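Local structure of beta-lactamase (Sebaldella termitidis, 6N1N) at residues A[112-115]-A[116-120]; A[235-238]-A[239-243]; A[81-84]-A[85-88]; A[40-43]-A[44-47]. The protein probably hydrolyses beta-lactam antibiotics to substituted beta-amino acids, as a class D beta-lactamase of the penicillin-binding transpeptidase fold. All blocks are in the same frame, centred on the assembly; numbering follows the deposited sequence. Where two conformers were deposited one is given.

Overall arrangement
The four contacts are local, each within one continuous run of chain, and none touches another. Interactions 1 and 2 lie on opposite sides of the chain's centre, their own centres 33 Å apart: one is the start of helix 113-122, the other the middle of helix 228-245, which packs on the central sheet. Interactions 2 and 3 approach the active site from different parts of the fold. Arg235 and Trp86 each have a side chain about 7 Å from that of Ser51, the predicted acyl-ester nucleophile, and a sulfate bridges Arg235 and Ser51. Interaction 4, residues 40-47, is away from that site; its nearest atoms are about 9 Å from interaction 1 and about 11 Å from interaction 2.

Interaction 1: A[112-115]-A[116-120]; sequences KSEK and YKEYL
Lys112 O receives Tyr116 N at 3.1 Å, with Lys112 in the N-cap position, and the i-to-i+4 ladder of helix 113-122 starts here. Lys117 N, Glu118 N and Tyr119 N follow onto the carbonyls of Ser113, Glu114 and Lys115. On one side of this turn the side chain of Lys115 bends twice (chi2 62°, chi3 64°), bringing NZ to Glu118 OE1 at 3.1 Å. This salt bridge uses the syn side of the carboxylate, 27° out of its plane. The same bend lays Lys115 CD 3.8 Å from CE2 of the Tyr119 ring. Elsewhere on the helix surface a water links Ser113 OG to Lys117 NZ, 2.8 Å from each, and Glu114 OE1 rests on the aliphatic Lys117 CD at 3.8 Å. The two tyrosines turn to helix 56-63 and the loop after it: Tyr116 OH bonds Asn57 OD1 and Tyr119 OH bonds Glu64 OE2. Acidic and basic ends thus mix on the solvent side of the first turns. The Lys115-Glu118 pair would probably offset part of the like-charge repulsion between the carboxylates of Glu114 and Glu118, whose OE2 atoms are 4.6 Å apart.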
loop_
_atom_site.group_PDB
_atom_site.type_symbol
_atom_site.label_atom_id
_atom_site.label_comp_id
_atom_site.label_asym_id
_atom_site.label_seq_id
_atom_site.Cartn_x
_atom_site.Cartn_y
_atom_site.Cartn_z
ATOM N N LYS A 112 -9.681 15.552 -12.239
ATOM C CA LYS A 112 -10.673 14.936 -13.116
ATOM C C LYS A 112 -10.477 13.427 -13.247
ATOM O O LYS A 112 -9.356 12.907 -13.191
ATOM C CB LYS A 112 -10.593 15.548 -14.518
ATOM C CG LYS A 112 -10.889 17.032 -14.588
ATOM C CD LYS A 112 -12.341 17.311 -14.346
ATOM C CE LYS A 112 -12.688 18.748 -14.718
ATOM N NZ LYS A 112 -14.133 19.062 -14.504
ATOM N N SER A 113 -11.585 12.719 -13.481
ATOM C CA SER A 113 -11.516 11.267 -13.673
ATOM C C SER A 113 -10.544 10.866 -14.793
ATOM O O SER A 113 -9.805 9.887 -14.663
ATOM C CB SER A 113 -12.924 10.730 -13.938
ATOM O OG SER A 113 -12.895 9.539 -14.694
ATOM N N GLU A 114 -10.564 11.570 -15.928
ATOM C CA GLU A 114 -9.657 11.177 -17.011
ATOM C C GLU A 114 -8.188 11.354 -16.609
ATOM O O GLU A 114 -7.319 10.582 -17.038
ATOM C CB GLU A 114 -9.974 11.974 -18.269
ATOM C CG GLU A 114 -9.152 11.561 -19.482
ATOM C CD GLU A 114 -9.171 10.062 -19.730
ATOM O OE1 GLU A 114 -10.270 9.460 -19.685
ATOM O OE2 GLU A 114 -8.077 9.490 -19.954
ATOM N N LYS A 115 -7.885 12.361 -15.786
ATOM C CA LYS A 115 -6.520 12.521 -15.301
ATOM C C LYS A 115 -6.112 11.351 -14.420
ATOM O O LYS A 115 -4.994 10.828 -14.538
ATOM C CB LYS A 115 -6.400 13.861 -14.562
ATOM C CG LYS A 115 -5.022 14.216 -14.026
ATOM C CD LYS A 115 -3.957 14.372 -15.102
ATOM C CE LYS A 115 -4.210 15.503 -16.031
ATOM N NZ LYS A 115 -3.151 15.512 -17.100
ATOM N N TYR A 116 -6.999 10.916 -13.515
ATOM C CA TYR A 116 -6.715 9.728 -12.725
ATOM C C TYR A 116 -6.470 8.519 -13.615
ATOM O O TYR A 116 -5.528 7.751 -13.383
ATOM C CB TYR A 116 -7.871 9.437 -11.771
ATOM C CG TYR A 116 -7.679 9.977 -10.365
ATOM C CD1 TYR A 116 -6.611 9.579 -9.582
ATOM C CD2 TYR A 116 -8.607 10.839 -9.792
ATOM C CE1 TYR A 116 -6.443 10.040 -8.288
ATOM C CE2 TYR A 116 -8.445 11.300 -8.493
ATOM C CZ TYR A 116 -7.361 10.903 -7.739
ATOM O OH TYR A 116 -7.213 11.382 -6.445
ATOM N N LYS A 117 -7.297 8.341 -14.648
ATOM C CA LYS A 117 -7.097 7.209 -15.552
ATOM C C LYS A 117 -5.729 7.256 -16.217
ATOM O O LYS A 117 -5.097 6.212 -16.419
ATOM C CB LYS A 117 -8.201 7.156 -16.607
ATOM C CG LYS A 117 -9.526 6.638 -16.045
ATOM C CD LYS A 117 -10.639 6.715 -17.076
ATOM C CE LYS A 117 -11.949 6.212 -16.492
ATOM N NZ LYS A 117 -13.099 6.456 -17.403
ATOM N N GLU A 118 -5.243 8.461 -16.541
ATOM C CA GLU A 118 -3.901 8.601 -17.101
ATOM C C GLU A 118 -2.840 8.085 -16.146
ATOM O O GLU A 118 -1.921 7.361 -16.549
ATOM C CB GLU A 118 -3.607 10.056 -17.437
ATOM C CG GLU A 118 -4.356 10.604 -18.617
ATOM C CD GLU A 118 -4.082 12.093 -18.779
ATOM O OE1 GLU A 118 -3.081 12.580 -18.193
ATOM O OE2 GLU A 118 -4.864 12.769 -19.466
ATOM N N TYR A 119 -2.947 8.451 -14.858
ATOM C CA TYR A 119 -2.006 7.961 -13.864
ATOM C C TYR A 119 -2.133 6.461 -13.638
ATOM O O TYR A 119 -1.127 5.769 -13.469
ATOM C CB TYR A 119 -2.187 8.725 -12.548
ATOM C CG TYR A 119 -1.516 10.080 -12.564
ATOM C CD1 TYR A 119 -0.134 10.191 -12.469
ATOM C CD2 TYR A 119 -2.258 11.246 -12.697
ATOM C CE1 TYR A 119 0.486 11.432 -12.482
ATOM C CE2 TYR A 119 -1.648 12.491 -12.708
ATOM C CZ TYR A 119 -0.278 12.575 -12.608
ATOM O OH TYR A 119 0.320 13.816 -12.630
ATOM N N LEU A 120 -3.362 5.929 -13.619
ATOM C CA LEU A 120 -3.524 4.491 -13.444
ATOM C C LEU A 120 -2.886 3.727 -14.606
ATOM O O LEU A 120 -2.339 2.636 -14.393
ATOM C CB LEU A 120 -5.007 4.150 -13.285
ATOM C CG LEU A 120 -5.693 4.781 -12.068
ATOM C CD1 LEU A 120 -7.158 4.383 -12.025
ATOM C CD2 LEU A 120 -5.049 4.436 -10.722
HETATM O O HOH W 1 -13.387 9.260 -17.387
#

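Interaction 2: A[235-238]-A[239-243]. With SO4 (sulfate ion), chain C.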
loop_
_atom_site.group_PDB
_atom_site.type_symbol
_atom_site.label_atom_id
_atom_site.label_comp_id
_atom_site.label_asym_id
_atom_site.label_seq_id
_atom_site.Cartn_x
_atom_site.Cartn_y
_atom_site.Cartn_z
ATOM N N ARG A 235 -1.145 -7.218 11.292
ATOM C CA ARG A 235 -0.664 -7.334 9.918
ATOM C C ARG A 235 0.792 -6.910 9.768
ATOM O O ARG A 235 1.543 -7.530 9.004
ATOM C CB ARG A 235 -1.549 -6.527 8.966
ATOM C CG ARG A 235 -1.600 -5.045 9.230
ATOM C CD ARG A 235 -2.828 -4.472 8.578
ATOM N NE ARG A 235 -3.362 -3.309 9.265
ATOM C CZ ARG A 235 -4.288 -2.508 8.748
ATOM N NH1 ARG A 235 -4.757 -2.738 7.526
ATOM N NH2 ARG A 235 -4.726 -1.466 9.438
ATOM N N LYS A 236 1.219 -5.869 10.475
ATOM C CA LYS A 236 2.614 -5.446 10.337
ATOM C C LYS A 236 3.550 -6.451 11.005
ATOM O O LYS A 236 4.573 -6.841 10.423
ATOM C CB LYS A 236 2.770 -4.029 10.891
ATOM C CG LYS A 236 4.178 -3.676 11.334
ATOM C CD LYS A 236 4.422 -2.175 11.246
ATOM C CE LYS A 236 5.543 -1.740 12.170
ATOM N NZ LYS A 236 6.648 -2.734 12.188
ATOM N N GLN A 237 3.167 -6.969 12.179
ATOM C CA GLN A 237 3.997 -7.964 12.849
ATOM C C GLN A 237 4.097 -9.263 12.049
ATOM O O GLN A 237 5.165 -9.878 12.005
ATOM C CB GLN A 237 3.455 -8.245 14.254
ATOM C CG GLN A 237 4.242 -9.297 15.017
ATOM C CD GLN A 237 5.712 -8.935 15.220
ATOM O OE1 GLN A 237 6.565 -9.810 15.209
ATOM N NE2 GLN A 237 6.005 -7.645 15.427
ATOM N N LEU A 238 3.004 -9.693 11.407
ATOM C CA LEU A 238 3.075 -10.848 10.512
ATOM C C LEU A 238 4.121 -10.629 9.418
ATOM O O LEU A 238 4.897 -11.536 9.089
ATOM C CB LEU A 238 1.697 -11.086 9.881
ATOM C CG LEU A 238 1.524 -12.297 8.958
ATOM C CD1 LEU A 238 0.032 -12.629 8.821
ATOM C CD2 LEU A 238 2.118 -12.105 7.558
ATOM N N THR A 239 4.122 -9.437 8.823
ATOM C CA THR A 239 5.104 -9.103 7.800
ATOM C C THR A 239 6.523 -9.199 8.360
ATOM O O THR A 239 7.425 -9.762 7.714
ATOM C CB THR A 239 4.785 -7.703 7.262
ATOM O OG1 THR A 239 3.409 -7.666 6.840
ATOM C CG2 THR A 239 5.650 -7.343 6.086
HETATM N N MSE A 240 6.741 -8.679 9.572
HETATM C CA MSE A 240 8.077 -8.713 10.173
HETATM C C MSE A 240 8.496 -10.138 10.466
HETATM O O MSE A 240 9.672 -10.479 10.322
HETATM C CB MSE A 240 8.140 -7.892 11.469
HETATM C CG MSE A 240 7.691 -6.429 11.307
HETATM SE SE MSE A 240 8.690 -5.409 9.962
HETATM C CE MSE A 240 10.162 -4.825 11.112
HETATM N N MSE A 241 7.541 -10.969 10.887
HETATM C CA MSE A 241 7.832 -12.390 11.093
HETATM C C MSE A 241 8.273 -13.079 9.802
HETATM O O MSE A 241 9.205 -13.886 9.825
HETATM C CB MSE A 241 6.618 -13.108 11.705
HETATM C CG MSE A 241 6.425 -12.734 13.141
HETATM SE SE MSE A 241 4.719 -13.429 13.791
HETATM C CE MSE A 241 4.823 -15.120 12.932
ATOM N N ALA A 242 7.593 -12.783 8.691
ATOM C CA ALA A 242 8.016 -13.313 7.403
ATOM C C ALA A 242 9.431 -12.858 7.068
ATOM O O ALA A 242 10.249 -13.670 6.618
ATOM C CB ALA A 242 7.044 -12.889 6.307
ATOM N N PHE A 243 9.742 -11.572 7.284
ATOM C CA PHE A 243 11.101 -11.102 7.027
ATOM C C PHE A 243 12.127 -11.863 7.876
ATOM O O PHE A 243 13.187 -12.265 7.374
ATOM C CB PHE A 243 11.245 -9.596 7.317
ATOM C CG PHE A 243 10.439 -8.678 6.422
ATOM C CD1 PHE A 243 10.024 -9.040 5.154
ATOM C CD2 PHE A 243 10.117 -7.401 6.879
ATOM C CE1 PHE A 243 9.285 -8.146 4.366
ATOM C CE2 PHE A 243 9.387 -6.521 6.074
ATOM C CZ PHE A 243 8.992 -6.904 4.818
HETATM S S SO4 C . -5.914 1.482 7.240
HETATM O O1 SO4 C . -6.569 1.711 8.532
HETATM O O2 SO4 C . -6.537 2.331 6.187
HETATM O O3 SO4 C . -4.511 1.869 7.338
HETATM O O4 SO4 C . -6.040 0.057 6.922
#
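This is an intrahelical contact in the middle of helix 228-245, the C-terminal helix that packs on the central beta sheet. Arg235 O is its most heavily used acceptor: Thr239 OG1 donates to it at 2.9 Å and Thr239 N at 3.2 Å, from opposite faces of the carbonyl plane. With chi1 at -53°, OG1 lies beside its own backbone N and leans back on the preceding turn, so the buried hydroxyl is satisfied within the helix. Met240 N, Met241 N and Ala242 N continue the i-to-i+4 ladder. Along the flank, Lys236 and Met240, a selenomethionine, lie side by side, pointing the same way, with Lys236 NZ 3.9 Å from Met240 CG; that ammonium also forms a salt bridge with Glu179. Gln237 crosses Met241 at about a right angle, its OE1 3.6 Å from Met241 CG while bonded to Arg244. Leu238 packs on Ile220 of the sheet. The Arg235 side chain extends toward the active site, where NH1 and NH2 both donate to sulfate O4, at 3.1 and 3.2 Å, with the oxygen at the guanidinium edge near its plane. Ser51 and Thr190 hold the same ion, probably from the crystallisation liquor. Two N-H groups on one anionic oxygen steady the guanidinium across the sulfate from Ser51, the predicted nucleophile, consistent with a role in binding the carboxylate of a beta-lactam.

Interaction 3: A[81-84]-A[85-88]; sequences RYIE and NWNK
Asn87 turns its amide back on Arg81 and holds both backbone polar groups of that residue: OD1 accepts from Arg81 N at 2.8 Å, and ND2 donates to Arg81 O at 3.1 Å, with the acceptor near the amide plane. OD1 also meets a water at 2.8 Å, which in turn accepts from Arg81 NH1 and lies in the guanidinium plane; Asp77 pairs with the other end of that group through NH2. A weak bond from Asn87 ND2 to Glu84 OE1, 3.3 Å long, completes the grip on the amide. Two i-to-i+3 backbone bonds close the turn, Trp86 N to Ile83 O at 2.9 Å and Asn87 N to Glu84 O, the pattern of a 3-10 turn. The indole is held from several sides. Ile83 covers one face, its CG1 3.6 Å from the centroid of the six-membered ring and only 9° off the normal, a CH-pi contact. Arg81 CB meets the rim near the indole plane. Tyr82, swung between its backbone N and carbonyl carbon (chi1 64°), brings its ring across obliquely, planes 58° apart, so that CZ comes within 3.7 Å of Trp86 CH2. Beyond the segments, Trp86 NE1 donates to Tyr98 O and Trp86 O accepts from Trp102 NE1. The result is a compact 3-10 turn followed by an inverse gamma turn centred on Asn87, in the loop between helices 56-63 and 92-98, its tryptophan side chain about 7 Å from that of Ser51, consistent with a place at the rim of the active site.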
loop_
_atom_site.group_PDB
_atom_site.type_symbol
_atom_site.label_atom_id
_atom_site.label_comp_id
_atom_site.label_asym_id
_atom_site.label_seq_id
_atom_site.Cartn_x
_atom_site.Cartn_y
_atom_site.Cartn_z
ATOM N N ARG A 81 -15.161 13.199 13.317
ATOM C CA ARG A 81 -15.136 11.850 12.774
ATOM C C ARG A 81 -14.535 10.929 13.829
ATOM O O ARG A 81 -14.042 11.395 14.860
ATOM C CB ARG A 81 -14.355 11.817 11.458
ATOM C CG ARG A 81 -15.015 12.645 10.394
ATOM C CD ARG A 81 -14.244 12.554 9.053
ATOM N NE ARG A 81 -15.021 13.165 7.980
ATOM C CZ ARG A 81 -15.037 14.463 7.719
ATOM N NH1 ARG A 81 -14.317 15.306 8.442
ATOM N NH2 ARG A 81 -15.805 14.928 6.741
ATOM N N TYR A 82 -14.575 9.619 13.582
ATOM C CA TYR A 82 -14.369 8.680 14.684
ATOM C C TYR A 82 -12.905 8.492 15.095
ATOM O O TYR A 82 -12.662 7.886 16.145
ATOM C CB TYR A 82 -15.021 7.330 14.357
ATOM C CG TYR A 82 -14.449 6.587 13.184
ATOM C CD1 TYR A 82 -13.271 5.886 13.315
ATOM C CD2 TYR A 82 -15.119 6.539 11.972
ATOM C CE1 TYR A 82 -12.723 5.206 12.257
ATOM C CE2 TYR A 82 -14.592 5.842 10.901
ATOM C CZ TYR A 82 -13.390 5.168 11.057
ATOM O OH TYR A 82 -12.850 4.461 10.007
ATOM N N ILE A 83 -11.930 9.005 14.339
ATOM C CA ILE A 83 -10.523 9.016 14.745
ATOM C C ILE A 83 -10.162 10.448 15.104
ATOM O O ILE A 83 -10.215 11.335 14.244
ATOM C CB ILE A 83 -9.583 8.512 13.633
ATOM C CG1 ILE A 83 -9.910 7.087 13.196
ATOM C CG2 ILE A 83 -8.128 8.579 14.084
ATOM C CD1 ILE A 83 -9.768 6.053 14.297
ATOM N N GLU A 84 -9.736 10.682 16.362
ATOM C CA GLU A 84 -9.511 12.055 16.809
ATOM C C GLU A 84 -8.416 12.747 15.995
ATOM O O GLU A 84 -8.509 13.945 15.721
ATOM C CB GLU A 84 -9.153 12.092 18.300
ATOM C CG GLU A 84 -10.346 12.181 19.244
ATOM C CD GLU A 84 -11.261 13.370 18.969
ATOM O OE1 GLU A 84 -10.814 14.370 18.361
ATOM O OE2 GLU A 84 -12.442 13.290 19.363
ATOM N N ASN A 85 -7.360 12.018 15.616
ATOM C CA ASN A 85 -6.297 12.632 14.830
ATOM C C ASN A 85 -6.805 13.169 13.482
ATOM O O ASN A 85 -6.091 13.939 12.833
ATOM C CB ASN A 85 -5.171 11.633 14.562
ATOM C CG ASN A 85 -4.180 11.522 15.711
ATOM O OD1 ASN A 85 -4.014 12.437 16.494
ATOM N ND2 ASN A 85 -3.528 10.379 15.804
ATOM N N TRP A 86 -7.991 12.744 13.035
ATOM C CA TRP A 86 -8.561 13.264 11.792
ATOM C C TRP A 86 -9.228 14.615 11.971
ATOM O O TRP A 86 -9.540 15.274 10.984
ATOM C CB TRP A 86 -9.627 12.319 11.221
ATOM C CG TRP A 86 -9.129 10.986 10.751
ATOM C CD1 TRP A 86 -7.827 10.598 10.599
ATOM C CD2 TRP A 86 -9.926 9.857 10.390
ATOM N NE1 TRP A 86 -7.774 9.303 10.160
ATOM C CE2 TRP A 86 -9.047 8.825 10.017
ATOM C CE3 TRP A 86 -11.315 9.616 10.353
ATOM C CZ2 TRP A 86 -9.494 7.568 9.619
ATOM C CZ3 TRP A 86 -11.752 8.366 9.942
ATOM C CH2 TRP A 86 -10.853 7.363 9.579
ATOM N N ASN A 87 -9.502 15.014 13.210
ATOM C CA ASN A 87 -10.397 16.134 13.487
ATOM C C ASN A 87 -9.615 17.440 13.653
ATOM O O ASN A 87 -9.706 18.146 14.669
ATOM C CB ASN A 87 -11.228 15.817 14.726
ATOM C CG ASN A 87 -12.200 14.667 14.510
ATOM O OD1 ASN A 87 -12.697 14.461 13.400
ATOM N ND2 ASN A 87 -12.480 13.919 15.564
ATOM N N LYS A 88 -8.857 17.772 12.609
ATOM C CA LYS A 88 -8.029 18.971 12.551
ATOM C C LYS A 88 -7.555 19.146 11.117
ATOM O O LYS A 88 -7.634 18.218 10.314
ATOM C CB LYS A 88 -6.829 18.867 13.484
ATOM C CG LYS A 88 -5.952 17.677 13.207
ATOM C CD LYS A 88 -4.851 17.528 14.249
ATOM C CE LYS A 88 -4.170 16.169 14.138
ATOM N NZ LYS A 88 -2.846 16.114 14.832
HETATM O O HOH W 2 -12.372 14.749 10.609
#

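Interaction 4: A[40-43]-A[44-47]; sequences EEDS and KIRR
Lys44 N donates to Glu41 O at 3.3 Å and Ile45 N to Asp42 O at 3.1 Å, the two i-to-i+3 backbone bonds that join the halves of this turn. The charged contact is loose: Lys44 NZ forms a weak salt bridge with Glu40 OE2 at 3.5 Å, where the two side chains pass obliquely, and a second, long and weak ion pair ties the same ammonium to Glu148. Lys44 bends at chi2 (-76°), folding its chain back over the turn and bringing CE 3.5 Å from Glu40 O and 3.8 Å from Glu40 CG. In van der Waals contact, the Ile45 CD1 methyl lies 3.9 Å from the carboxylate oxygen Asp42 OD1, the two side chains crossing at about a right angle. A water makes the link beyond Ile45: it donates to Asp42 OD1 at 2.9 Å and accepts from Arg47 NE at 2.8 Å, lying in the guanidinium plane, and spans two opposite charges that do not themselves touch. Asp42 OD2 is bonded to Ser24, and Arg47 forms salt bridges with Glu195 and Glu198, so both ends of this water bridge are anchored on strands of the sheet. Arg46 pairs with Glu149. Together these make two overlapping i-to-i+3 turns with helical backbone angles, which open at Ile45 into the extended link from strand 34-37 toward helix 56-63, passing from the sheet to the helical part of the transpeptidase-like fold.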
loop_
_atom_site.group_PDB
_atom_site.type_symbol
_atom_site.label_atom_id
_atom_site.label_comp_id
_atom_site.label_asym_id
_atom_site.label_seq_id
_atom_site.Cartn_x
_atom_site.Cartn_y
_atom_site.Cartn_z
ATOM N N GLU A 40 1.570 -18.712 -4.687
ATOM C CA GLU A 40 1.743 -17.974 -5.928
ATOM C C GLU A 40 0.420 -17.668 -6.629
ATOM O O GLU A 40 0.282 -16.605 -7.245
ATOM C CB GLU A 40 2.682 -18.751 -6.862
ATOM C CG GLU A 40 2.820 -18.098 -8.214
ATOM C CD GLU A 40 3.958 -18.675 -9.021
ATOM O OE1 GLU A 40 4.540 -19.689 -8.578
ATOM O OE2 GLU A 40 4.260 -18.102 -10.091
ATOM N N GLU A 41 -0.573 -18.563 -6.552
ATOM C CA GLU A 41 -1.805 -18.276 -7.282
ATOM C C GLU A 41 -2.574 -17.117 -6.650
ATOM O O GLU A 41 -3.205 -16.340 -7.374
ATOM C CB GLU A 41 -2.669 -19.533 -7.378
ATOM C CG GLU A 41 -1.985 -20.697 -8.133
ATOM C CD GLU A 41 -1.241 -20.267 -9.408
ATOM O OE1 GLU A 41 -1.742 -19.390 -10.144
ATOM O OE2 GLU A 41 -0.144 -20.812 -9.672
ATOM N N ASP A 42 -2.522 -16.969 -5.322
ATOM C CA ASP A 42 -3.206 -15.846 -4.680
ATOM C C ASP A 42 -2.597 -14.514 -5.095
ATOM O O ASP A 42 -3.291 -13.494 -5.128
ATOM C CB ASP A 42 -3.143 -15.986 -3.154
ATOM C CG ASP A 42 -3.993 -14.973 -2.447
ATOM O OD1 ASP A 42 -5.236 -15.027 -2.638
ATOM O OD2 ASP A 42 -3.442 -14.106 -1.714
ATOM N N SER A 43 -1.305 -14.507 -5.413
ATOM C CA SER A 43 -0.597 -13.285 -5.768
ATOM C C SER A 43 -1.092 -12.671 -7.073
ATOM O O SER A 43 -0.764 -11.506 -7.352
ATOM C CB SER A 43 0.905 -13.585 -5.870
ATOM O OG SER A 43 1.372 -14.164 -4.656
ATOM N N LYS A 44 -1.859 -13.420 -7.871
ATOM C CA LYS A 44 -2.399 -12.937 -9.142
ATOM C C LYS A 44 -3.830 -12.414 -9.016
ATOM O O LYS A 44 -4.372 -11.873 -9.988
ATOM C CB LYS A 44 -2.428 -14.052 -10.208
ATOM C CG LYS A 44 -1.305 -15.075 -10.156
ATOM C CD LYS A 44 0.004 -14.573 -10.695
ATOM C CE LYS A 44 1.050 -15.682 -10.557
ATOM N NZ LYS A 44 2.391 -15.326 -11.075
ATOM N N ILE A 45 -4.453 -12.572 -7.871
ATOM C CA ILE A 45 -5.862 -12.227 -7.695
ATOM C C ILE A 45 -6.011 -10.762 -7.294
ATOM O O ILE A 45 -5.432 -10.310 -6.297
ATOM C CB ILE A 45 -6.505 -13.160 -6.657
ATOM C CG1 ILE A 45 -6.474 -14.618 -7.155
ATOM C CG2 ILE A 45 -7.921 -12.742 -6.369
ATOM C CD1 ILE A 45 -6.885 -15.622 -6.107
ATOM N N ARG A 46 -6.836 -10.027 -8.056
ATOM C CA ARG A 46 -7.058 -8.612 -7.788
ATOM C C ARG A 46 -8.141 -8.409 -6.741
ATOM O O ARG A 46 -9.175 -9.088 -6.757
ATOM C CB ARG A 46 -7.468 -7.887 -9.068
ATOM C CG ARG A 46 -6.353 -7.776 -10.095
ATOM C CD ARG A 46 -6.825 -7.060 -11.335
ATOM N NE ARG A 46 -5.754 -6.782 -12.287
ATOM C CZ ARG A 46 -5.929 -6.623 -13.591
ATOM N NH1 ARG A 46 -7.138 -6.718 -14.149
ATOM N NH2 ARG A 46 -4.890 -6.361 -14.354
ATOM N N ARG A 47 -7.901 -7.447 -5.831
ATOM C CA ARG A 47 -8.904 -6.999 -4.869
ATOM C C ARG A 47 -8.780 -5.489 -4.710
ATOM O O ARG A 47 -7.768 -4.896 -5.094
ATOM C CB ARG A 47 -8.762 -7.690 -3.515
ATOM C CG ARG A 47 -8.944 -9.200 -3.617
ATOM C CD ARG A 47 -9.157 -9.795 -2.293
ATOM N NE ARG A 47 -9.403 -11.236 -2.317
ATOM C CZ ARG A 47 -10.605 -11.808 -2.301
ATOM N NH1 ARG A 47 -11.714 -11.081 -2.296
ATOM N NH2 ARG A 47 -10.698 -13.131 -2.281
HETATM O O HOH W 3 -7.564 -13.282 -2.303
#